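Local atomic coordinates of putrescine aminotransferase (Halomonas elongata DSM 2581, PDB entry 6GWI), a protein that probably catalyses pyridoxal-5'-phosphate-dependent transfer of amino groups from amines such as putrescine, as a class-III aminotransferase. Residues Leu331-Leu334 and Glu335-Ala339; Ser321-Pro324 and Thr325-Ala328; Ala71-Ala74 and Gln75-Leu79. All coordinates share one frame; numbering follows the deposited sequence.

Interaction 1 (Leu331-Leu334 and Glu335-Ala339)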
ATOM      1  N   LEU B 331      -7.862   2.276 -16.177  1.00 23.26           N
ATOM      2  CA  LEU B 331      -7.925   2.120 -17.625  1.00 18.83           C
ATOM      3  C   LEU B 331      -8.812   3.188 -18.252  1.00 20.81           C
ATOM      4  O   LEU B 331      -8.449   3.802 -19.261  1.00 23.98           O
ATOM      5  CB  LEU B 331      -8.441   0.726 -17.976  1.00 22.73           C
ATOM      6  CG  LEU B 331      -8.645   0.437 -19.467  1.00 28.46           C
ATOM      7  CD1 LEU B 331      -7.330   0.531 -20.235  1.00 33.02           C
ATOM      8  CD2 LEU B 331      -9.287  -0.930 -19.655  1.00 27.14           C
ATOM      9  N   LYS B 332     -10.001   3.397 -17.686  1.00 24.63           N
ATOM     10  CA  LYS B 332     -10.910   4.385 -18.256  1.00 28.41           C
ATOM     11  C   LYS B 332     -10.324   5.786 -18.133  1.00 20.53           C
ATOM     12  O   LYS B 332     -10.460   6.606 -19.047  1.00 27.97           O
ATOM     13  CB  LYS B 332     -12.270   4.304 -17.567  1.00 30.66           C
ATOM     14  CG  LYS B 332     -13.383   5.055 -18.288  1.00 40.38           C
ATOM     15  CD  LYS B 332     -13.607   4.464 -19.680  1.00 38.57           C
ATOM     16  CE  LYS B 332     -15.048   4.595 -20.139  1.00 58.59           C
ATOM     17  NZ  LYS B 332     -15.190   4.277 -21.589  1.00 76.22           N
ATOM     18  N   ASN B 333      -9.661   6.071 -17.009  1.00 24.80           N
ATOM     19  CA  ASN B 333      -9.006   7.362 -16.828  1.00 30.34           C
ATOM     20  C   ASN B 333      -7.962   7.606 -17.912  1.00 21.74           C
ATOM     21  O   ASN B 333      -7.931   8.678 -18.528  1.00 24.70           O
ATOM     22  CB  ASN B 333      -8.377   7.423 -15.434  1.00 28.10           C
ATOM     23  CG  ASN B 333      -7.584   8.691 -15.202  1.00 24.05           C
ATOM     24  OD1 ASN B 333      -8.145   9.779 -15.099  1.00 27.02           O
ATOM     25  ND2 ASN B 333      -6.267   8.551 -15.102  1.00 29.34           N
ATOM     26  N   LEU B 334      -7.105   6.614 -18.176  1.00 25.56           N
ATOM     27  CA  LEU B 334      -6.107   6.769 -19.231  1.00 31.02           C
ATOM     28  C   LEU B 334      -6.764   6.966 -20.595  1.00 29.26           C
ATOM     29  O   LEU B 334      -6.320   7.804 -21.388  1.00 25.72           O
ATOM     30  CB  LEU B 334      -5.174   5.560 -19.265  1.00 28.61           C
ATOM     31  CG  LEU B 334      -4.362   5.276 -18.000  1.00 27.25           C
ATOM     32  CD1 LEU B 334      -3.541   4.013 -18.191  1.00 27.11           C
ATOM     33  CD2 LEU B 334      -3.467   6.458 -17.658  1.00 33.66           C
ATOM     34  N   GLU B 335      -7.807   6.186 -20.899  1.00 39.64           N
ATOM     35  CA  GLU B 335      -8.484   6.319 -22.187  1.00 36.85           C
ATOM     36  C   GLU B 335      -9.064   7.718 -22.365  1.00 31.50           C
ATOM     37  O   GLU B 335      -9.037   8.277 -23.468  1.00 30.68           O
ATOM     38  CB  GLU B 335      -9.588   5.269 -22.313  1.00 65.14           C
ATOM     39  CG  GLU B 335      -9.085   3.847 -22.503  1.00 68.70           C
ATOM     40  CD  GLU B 335     -10.166   2.803 -22.267  1.00 51.97           C
ATOM     41  OE1 GLU B 335     -11.245   3.158 -21.746  1.00 53.06           O
ATOM     42  OE2 GLU B 335      -9.933   1.621 -22.596  1.00 40.71           O
ATOM     43  N   LEU B 336      -9.616   8.290 -21.292  1.00 32.20           N
ATOM     44  CA  LEU B 336     -10.175   9.634 -21.364  1.00 32.23           C
ATOM     45  C   LEU B 336      -9.072  10.677 -21.506  1.00 33.35           C
ATOM     46  O   LEU B 336      -9.164  11.581 -22.345  1.00 33.07           O
ATOM     47  CB  LEU B 336     -11.014   9.915 -20.118  1.00 34.21           C
ATOM     48  CG  LEU B 336     -12.330   9.146 -20.020  1.00 26.95           C
ATOM     49  CD1 LEU B 336     -12.925   9.300 -18.632  1.00 27.40           C
ATOM     50  CD2 LEU B 336     -13.305   9.627 -21.082  1.00 30.27           C
ATOM     51  N   LEU B 337      -8.016  10.564 -20.695  1.00 28.05           N
ATOM     52  CA  LEU B 337      -6.898  11.493 -20.809  1.00 33.86           C
ATOM     53  C   LEU B 337      -6.383  11.539 -22.239  1.00 31.93           C
ATOM     54  O   LEU B 337      -6.058  12.613 -22.759  1.00 29.30           O
ATOM     55  CB  LEU B 337      -5.765  11.087 -19.866  1.00 27.31           C
ATOM     56  CG  LEU B 337      -5.923  11.419 -18.384  1.00 36.13           C
ATOM     57  CD1 LEU B 337      -4.876  10.679 -17.564  1.00 35.88           C
ATOM     58  CD2 LEU B 337      -5.821  12.915 -18.165  1.00 21.97           C
ATOM     59  N   GLU B 338      -6.305  10.376 -22.889  1.00 32.07           N
ATOM     60  CA  GLU B 338      -5.801  10.294 -24.253  1.00 39.30           C
ATOM     61  C   GLU B 338      -6.847  10.746 -25.267  1.00 40.84           C
ATOM     62  O   GLU B 338      -6.555  11.561 -26.148  1.00 33.74           O
ATOM     63  CB  GLU B 338      -5.357   8.859 -24.552  1.00 53.50           C
ATOM     64  CG  GLU B 338      -4.656   8.684 -25.887  1.00 78.65           C
ATOM     65  CD  GLU B 338      -4.123   7.277 -26.086  1.00 82.79           C
ATOM     66  OE1 GLU B 338      -4.740   6.325 -25.563  1.00 96.09           O
ATOM     67  OE2 GLU B 338      -3.087   7.123 -26.765  1.00 82.76           O
ATOM     68  N   ALA B 339      -8.071  10.218 -25.162  1.00 39.90           N
ATOM     69  CA  ALA B 339      -9.087  10.512 -26.168  1.00 35.28           C
ATOM     70  C   ALA B 339      -9.460  11.987 -26.177  1.00 34.95           C
ATOM     71  O   ALA B 339      -9.793  12.535 -27.233  1.00 38.28           O
ATOM     72  CB  ALA B 339     -10.335   9.662 -25.927  1.00 37.39           C
TER
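Glu335 turns its CG beside its own backbone N (chi1 -71°), which sends the carboxylate back along the helix toward Leu331 and Lys332, one turn earlier. Both of those residues hold CG beside the carbonyl carbon, and the carboxylate settles between their side chains. Glu335 OE2 lies over the branch of Leu331, 3.6 Å from Leu331 CG, with CD1 and CD2 only slightly farther off. OE1 meets the aliphatic part of Lys332, which crosses the glutamate at about a right angle: Lys332 CD is 3.4 Å from Glu335 OE1. Lys332 NZ stops 4.1 Å from Glu335 OE1, near enough for attraction between opposite charges but too far for a salt bridge. One turn of the helix therefore brings the acid against hydrocarbon of Leu331 and Lys332 more than against charge.

A second pair lies on the buried flank. Leu337 brings CD1 to 3.5 Å from Asn333 ND2, so a methyl group packs beside the amide, whose polar atoms turn to other parts of the chain: OD1 is hydrogen-bonded to Ser289 OG, while ND2 makes weak bonds to the carbonyls of Gly286 and Leu287. Beneath these side chains run the i to i+4 bonds of helix 324-339, among them Leu337 N to Asn333 O at 2.9 Å, which is nearly straight at 172°. Leu334 reaches Leu96 and Leu100 on helix 91-103, and Glu338 OE1 forms a salt bridge with Lys99 of the same helix. The chemistry implies a division of labour within one helical segment: Asn333 ties it to the loop at 286-289, Leu334 and Leu337 pack it inward, and the Lys332-Glu335 pair is likely to add a modest electrostatic attraction.

Interaction 2 (Ser321-Pro324 and Thr325-Ala328)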
ATOM      1  N   SER B 321      -2.879  -6.119  -5.469  1.00 13.97           N
ATOM      2  CA  SER B 321      -2.180  -5.912  -6.731  1.00 22.18           C
ATOM      3  C   SER B 321      -3.116  -6.205  -7.893  1.00 23.96           C
ATOM      4  O   SER B 321      -3.695  -7.295  -7.974  1.00 19.81           O
ATOM      5  CB  SER B 321      -0.947  -6.810  -6.823  1.00 24.29           C
ATOM      6  OG  SER B 321       0.052  -6.432  -5.899  1.00 23.54           O
ATOM      7  N   GLY B 322      -3.268  -5.235  -8.789  1.00 19.23           N
ATOM      8  CA  GLY B 322      -4.100  -5.416  -9.955  1.00 24.67           C
ATOM      9  C   GLY B 322      -5.586  -5.369  -9.694  1.00 26.27           C
ATOM     10  O   GLY B 322      -6.360  -5.736 -10.583  1.00 21.11           O
ATOM     11  N   HIS B 323      -6.008  -4.931  -8.507  1.00 21.26           N
ATOM     12  CA  HIS B 323      -7.416  -4.957  -8.122  1.00 28.15           C
ATOM     13  C   HIS B 323      -8.314  -4.635  -9.309  1.00 24.82           C
ATOM     14  O   HIS B 323      -8.217  -3.539  -9.873  1.00 19.58           O
ATOM     15  CB  HIS B 323      -7.683  -3.963  -6.992  1.00 27.38           C
ATOM     16  CG  HIS B 323      -9.031  -4.121  -6.365  1.00 25.43           C
ATOM     17  ND1 HIS B 323     -10.194  -3.729  -6.994  1.00 19.21           N
ATOM     18  CD2 HIS B 323      -9.405  -4.645  -5.174  1.00 24.99           C
ATOM     19  CE1 HIS B 323     -11.225  -3.999  -6.213  1.00 25.06           C
ATOM     20  NE2 HIS B 323     -10.773  -4.554  -5.103  1.00 22.58           N
ATOM     21  N   PRO B 324      -9.201  -5.548  -9.718  1.00 22.32           N
ATOM     22  CA  PRO B 324      -9.882  -5.359 -11.010  1.00 17.69           C
ATOM     23  C   PRO B 324     -10.752  -4.115 -11.073  1.00 20.56           C
ATOM     24  O   PRO B 324     -10.842  -3.494 -12.139  1.00 22.86           O
ATOM     25  CB  PRO B 324     -10.713  -6.643 -11.159  1.00 27.90           C
ATOM     26  CG  PRO B 324     -10.891  -7.148  -9.761  1.00 21.09           C
ATOM     27  CD  PRO B 324      -9.641  -6.778  -9.031  1.00 22.56           C
ATOM     28  N   THR B 325     -11.388  -3.716  -9.970  1.00 19.72           N
ATOM     29  CA  THR B 325     -12.193  -2.497 -10.004  1.00 24.59           C
ATOM     30  C   THR B 325     -11.308  -1.260 -10.103  1.00 22.26           C
ATOM     31  O   THR B 325     -11.610  -0.333 -10.865  1.00 22.70           O
ATOM     32  CB  THR B 325     -13.097  -2.423  -8.773  1.00 25.22           C
ATOM     33  OG1 THR B 325     -13.971  -3.560  -8.757  1.00 22.27           O
ATOM     34  CG2 THR B 325     -13.940  -1.149  -8.791  1.00 19.96           C
ATOM     35  N   CYS B 326     -10.214  -1.221  -9.339  1.00 21.70           N
ATOM     36  CA  CYS B 326      -9.283  -0.103  -9.444  1.00 15.55           C
ATOM     37  C   CYS B 326      -8.641  -0.048 -10.824  1.00 20.55           C
ATOM     38  O   CYS B 326      -8.456   1.036 -11.390  1.00 22.44           O
ATOM     39  CB  CYS B 326      -8.212  -0.216  -8.361  1.00 21.42           C
ATOM     40  SG  CYS B 326      -8.871  -0.272  -6.677  1.00 22.92           S
ATOM     41  N   ALA B 327      -8.280  -1.211 -11.378  1.00 23.90           N
ATOM     42  CA  ALA B 327      -7.693  -1.255 -12.713  1.00 24.97           C
ATOM     43  C   ALA B 327      -8.685  -0.794 -13.772  1.00 23.09           C
ATOM     44  O   ALA B 327      -8.308  -0.106 -14.728  1.00 22.29           O
ATOM     45  CB  ALA B 327      -7.204  -2.669 -13.030  1.00 25.46           C
ATOM     46  N   ALA B 328      -9.950  -1.204 -13.647  1.00 24.18           N
ATOM     47  CA  ALA B 328     -10.979  -0.746 -14.576  1.00 24.93           C
ATOM     48  C   ALA B 328     -11.092   0.775 -14.574  1.00 33.65           C
ATOM     49  O   ALA B 328     -11.251   1.397 -15.632  1.00 24.52           O
ATOM     50  CB  ALA B 328     -12.322  -1.381 -14.213  1.00 27.52           C
TER
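Helix 324-339 starts where the non-helical backbone of His323 gives way to helical angles at Pro324, and its first turn is tied by Ala327 N to His323 O at 2.8 Å and by Ala328 N to Pro324 O. His323 is the N-cap. Its CG stands beside the carbonyl carbon (chi1 -169°), a turn that swings the imidazole over the start of the helix and presents ND1 to two backbone amides. Both bonds are weak: Thr325 N lies 3.2 Å from His323 ND1 at a bent 131°, and Cys326 N lies 3.4 Å from the same His323 ND1 at a straighter 165°. The two amides sit at the ring's edge, near its plane. Thr325 runs alongside the imidazole, its CB 3.5 Å from His323 CE1, while Cys326 SG lies obliquely off the ring, 4.2 Å from the His323 centroid. Across the dimer interface, His323 NE2 is hydrogen-bonded to Gly290 O of the second subunit. Because ND1 accepts from the amides and NE2 faces a carbonyl, the imidazole is probably neutral with its proton on NE2, joining the helix start to the neighbouring subunit.

Interaction 3 (Ala71-Ala74 and Gln75-Leu79)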
ATOM      1  N   ALA B  71     -17.308   3.172 -14.817  1.00 27.31           N
ATOM      2  CA  ALA B  71     -16.322   2.108 -14.971  1.00 27.34           C
ATOM      3  C   ALA B  71     -16.200   1.279 -13.697  1.00 32.46           C
ATOM      4  O   ALA B  71     -16.119   0.047 -13.755  1.00 22.34           O
ATOM      5  CB  ALA B  71     -14.964   2.694 -15.356  1.00 24.18           C
ATOM      6  N   ALA B  72     -16.178   1.941 -12.536  1.00 23.64           N
ATOM      7  CA  ALA B  72     -16.107   1.221 -11.271  1.00 21.84           C
ATOM      8  C   ALA B  72     -17.377   0.418 -11.027  1.00 26.21           C
ATOM      9  O   ALA B  72     -17.319  -0.766 -10.674  1.00 26.55           O
ATOM     10  CB  ALA B  72     -15.866   2.201 -10.121  1.00 21.64           C
ATOM     11  N   THR B  73     -18.541   1.050 -11.211  1.00 25.51           N
ATOM     12  CA  THR B  73     -19.802   0.361 -10.961  1.00 25.69           C
ATOM     13  C   THR B  73     -19.923  -0.888 -11.825  1.00 23.36           C
ATOM     14  O   THR B  73     -20.326  -1.950 -11.337  1.00 23.41           O
ATOM     15  CB  THR B  73     -20.982   1.303 -11.213  1.00 29.14           C
ATOM     16  OG1 THR B  73     -20.878   2.451 -10.360  1.00 27.88           O
ATOM     17  CG2 THR B  73     -22.303   0.595 -10.946  1.00 24.61           C
ATOM     18  N   ALA B  74     -19.581  -0.780 -13.111  1.00 25.28           N
ATOM     19  CA  ALA B  74     -19.715  -1.915 -14.017  1.00 31.79           C
ATOM     20  C   ALA B  74     -18.799  -3.065 -13.612  1.00 38.64           C
ATOM     21  O   ALA B  74     -19.200  -4.234 -13.665  1.00 24.04           O
ATOM     22  CB  ALA B  74     -19.422  -1.474 -15.452  1.00 27.03           C
ATOM     23  N   GLN B  75     -17.559  -2.758 -13.216  1.00 24.84           N
ATOM     24  CA  GLN B  75     -16.629  -3.814 -12.827  1.00 22.82           C
ATOM     25  C   GLN B  75     -17.027  -4.441 -11.497  1.00 23.29           C
ATOM     26  O   GLN B  75     -16.906  -5.657 -11.319  1.00 29.12           O
ATOM     27  CB  GLN B  75     -15.200  -3.271 -12.739  1.00 22.09           C
ATOM     28  CG  GLN B  75     -14.149  -4.350 -12.427  1.00 22.27           C
ATOM     29  CD  GLN B  75     -14.178  -5.494 -13.425  1.00 31.82           C
ATOM     30  OE1 GLN B  75     -14.099  -6.669 -13.060  1.00 30.20           O
ATOM     31  NE2 GLN B  75     -14.285  -5.150 -14.697  1.00 21.59           N
ATOM     32  N   LEU B  76     -17.503  -3.626 -10.552  1.00 21.87           N
ATOM     33  CA  LEU B  76     -17.933  -4.160  -9.265  1.00 23.23           C
ATOM     34  C   LEU B  76     -19.093  -5.131  -9.426  1.00 23.11           C
ATOM     35  O   LEU B  76     -19.206  -6.098  -8.663  1.00 34.25           O
ATOM     36  CB  LEU B  76     -18.329  -3.015  -8.338  1.00 20.72           C
ATOM     37  CG  LEU B  76     -17.185  -2.185  -7.764  1.00 22.73           C
ATOM     38  CD1 LEU B  76     -17.703  -0.855  -7.263  1.00 22.86           C
ATOM     39  CD2 LEU B  76     -16.515  -2.942  -6.637  1.00 19.75           C
ATOM     40  N   GLU B  77     -19.950  -4.905 -10.424  1.00 26.88           N
ATOM     41  CA  GLU B  77     -21.066  -5.804 -10.677  1.00 32.79           C
ATOM     42  C   GLU B  77     -20.621  -7.084 -11.368  1.00 36.59           C
ATOM     43  O   GLU B  77     -21.299  -8.111 -11.259  1.00 38.47           O
ATOM     44  CB  GLU B  77     -22.123  -5.100 -11.533  1.00 25.06           C
ATOM     45  CG  GLU B  77     -22.876  -4.020 -10.783  1.00 30.49           C
ATOM     46  CD  GLU B  77     -23.759  -3.171 -11.677  1.00 38.38           C
ATOM     47  OE1 GLU B  77     -23.580  -3.199 -12.914  1.00 43.54           O
ATOM     48  OE2 GLU B  77     -24.635  -2.468 -11.132  1.00 43.88           O
ATOM     49  N   GLN B  78     -19.509  -7.034 -12.097  1.00 29.21           N
ATOM     50  CA  GLN B  78     -19.030  -8.185 -12.856  1.00 29.61           C
ATOM     51  C   GLN B  78     -18.056  -9.007 -12.015  1.00 32.29           C
ATOM     52  O   GLN B  78     -18.264 -10.204 -11.797  1.00 29.81           O
ATOM     53  CB  GLN B  78     -18.381  -7.704 -14.158  1.00 36.92           C
ATOM     54  CG  GLN B  78     -18.048  -8.810 -15.140  1.00 51.82           C
ATOM     55  CD  GLN B  78     -19.292  -9.335 -15.838  1.00 75.71           C
ATOM     56  OE1 GLN B  78     -19.540 -10.540 -15.874  1.00 93.56           O
ATOM     57  NE2 GLN B  78     -20.082  -8.426 -16.397  1.00 69.35           N
ATOM     58  N   LEU B  79     -16.996  -8.360 -11.527  1.00 25.18           N
ATOM     59  CA  LEU B  79     -15.959  -9.019 -10.733  1.00 21.14           C
ATOM     60  C   LEU B  79     -15.339  -7.971  -9.821  1.00 21.95           C
ATOM     61  O   LEU B  79     -14.370  -7.295 -10.193  1.00 20.08           O
ATOM     62  CB  LEU B  79     -14.891  -9.662 -11.616  1.00 28.20           C
ATOM     63  CG  LEU B  79     -13.767 -10.434 -10.917  1.00 28.53           C
ATOM     64  CD1 LEU B  79     -14.300 -11.677 -10.232  1.00 29.04           C
ATOM     65  CD2 LEU B  79     -12.671 -10.799 -11.914  1.00 24.94           C
TER
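The last two turns of helix 66-78 lie at the dimer interface, and here Leu76 and Glu77 fold back over the carbonyls of Ala72 and Thr73. Leu76 puts CG beside its own backbone N (chi1 -74°), a rotation that leans the branch back over the preceding turn: Leu76 CG is 3.2 Å from Ala72 O, and Leu76 CD1 is 3.4 Å from that same Ala72 O. Leu76 N also donates to Ala72 O at 2.9 Å, almost in line with the C=O bond, so that one leucine supplies both a polar and an apolar neighbour to one oxygen. Glu77 follows the same course on the next flank. Glu77 CG lies 3.3 Å from Thr73 O, and the extended side chain runs alongside the threonine, bringing Glu77 OE2 to 3.9 Å from Thr73 CG2.

This is the regular i to i+4 pattern of an alpha helix, used in a reciprocal contact between subunits: Ala72 packs on Leu76 of the second subunit, and Leu76 on its Ala72. Thr73 OG1 bonds to Val69 O within the helix and to Thr73 OG1 of the second subunit. Replacing Leu76 by alanine would probably open a gap beside Thr325 and against Ala72 of the second subunit, with only CB left over Ala72 O.

Toward its end the helix loses its regularity: Gln78 N makes a weak, bent bond to Ala74 O, 3.2 Å (129°), and another weak one to Gln75 O, while Leu79 N reaches Gln75 O at 2.7 Å. Leu79 then leaves helical angles and packs on Thr34 of the second subunit.

Overall arrangement
Interactions 1 and 2 follow one another along helix 324-339, their centres about 15 Å apart, and helix 66-78 lies against both. Interaction 3 sits closer to the helix start: its centre is about 10 Å from that of interaction 2, where Leu76 CD2 reaches Thr325 OG1 at 3.4 Å and Gln75 CG packs on Pro324 O. Its link to interaction 1, about 17 Å away between centres, runs through Ala71 CB and Lys332 CB, 3.8 Å apart. Interactions 2 and 3 also meet the second subunit, whereas interaction 1 does not. At interaction 2 the His323 side chain lies about 10 Å from a bound pyridoxal-5'-phosphate, without belonging to its pocket.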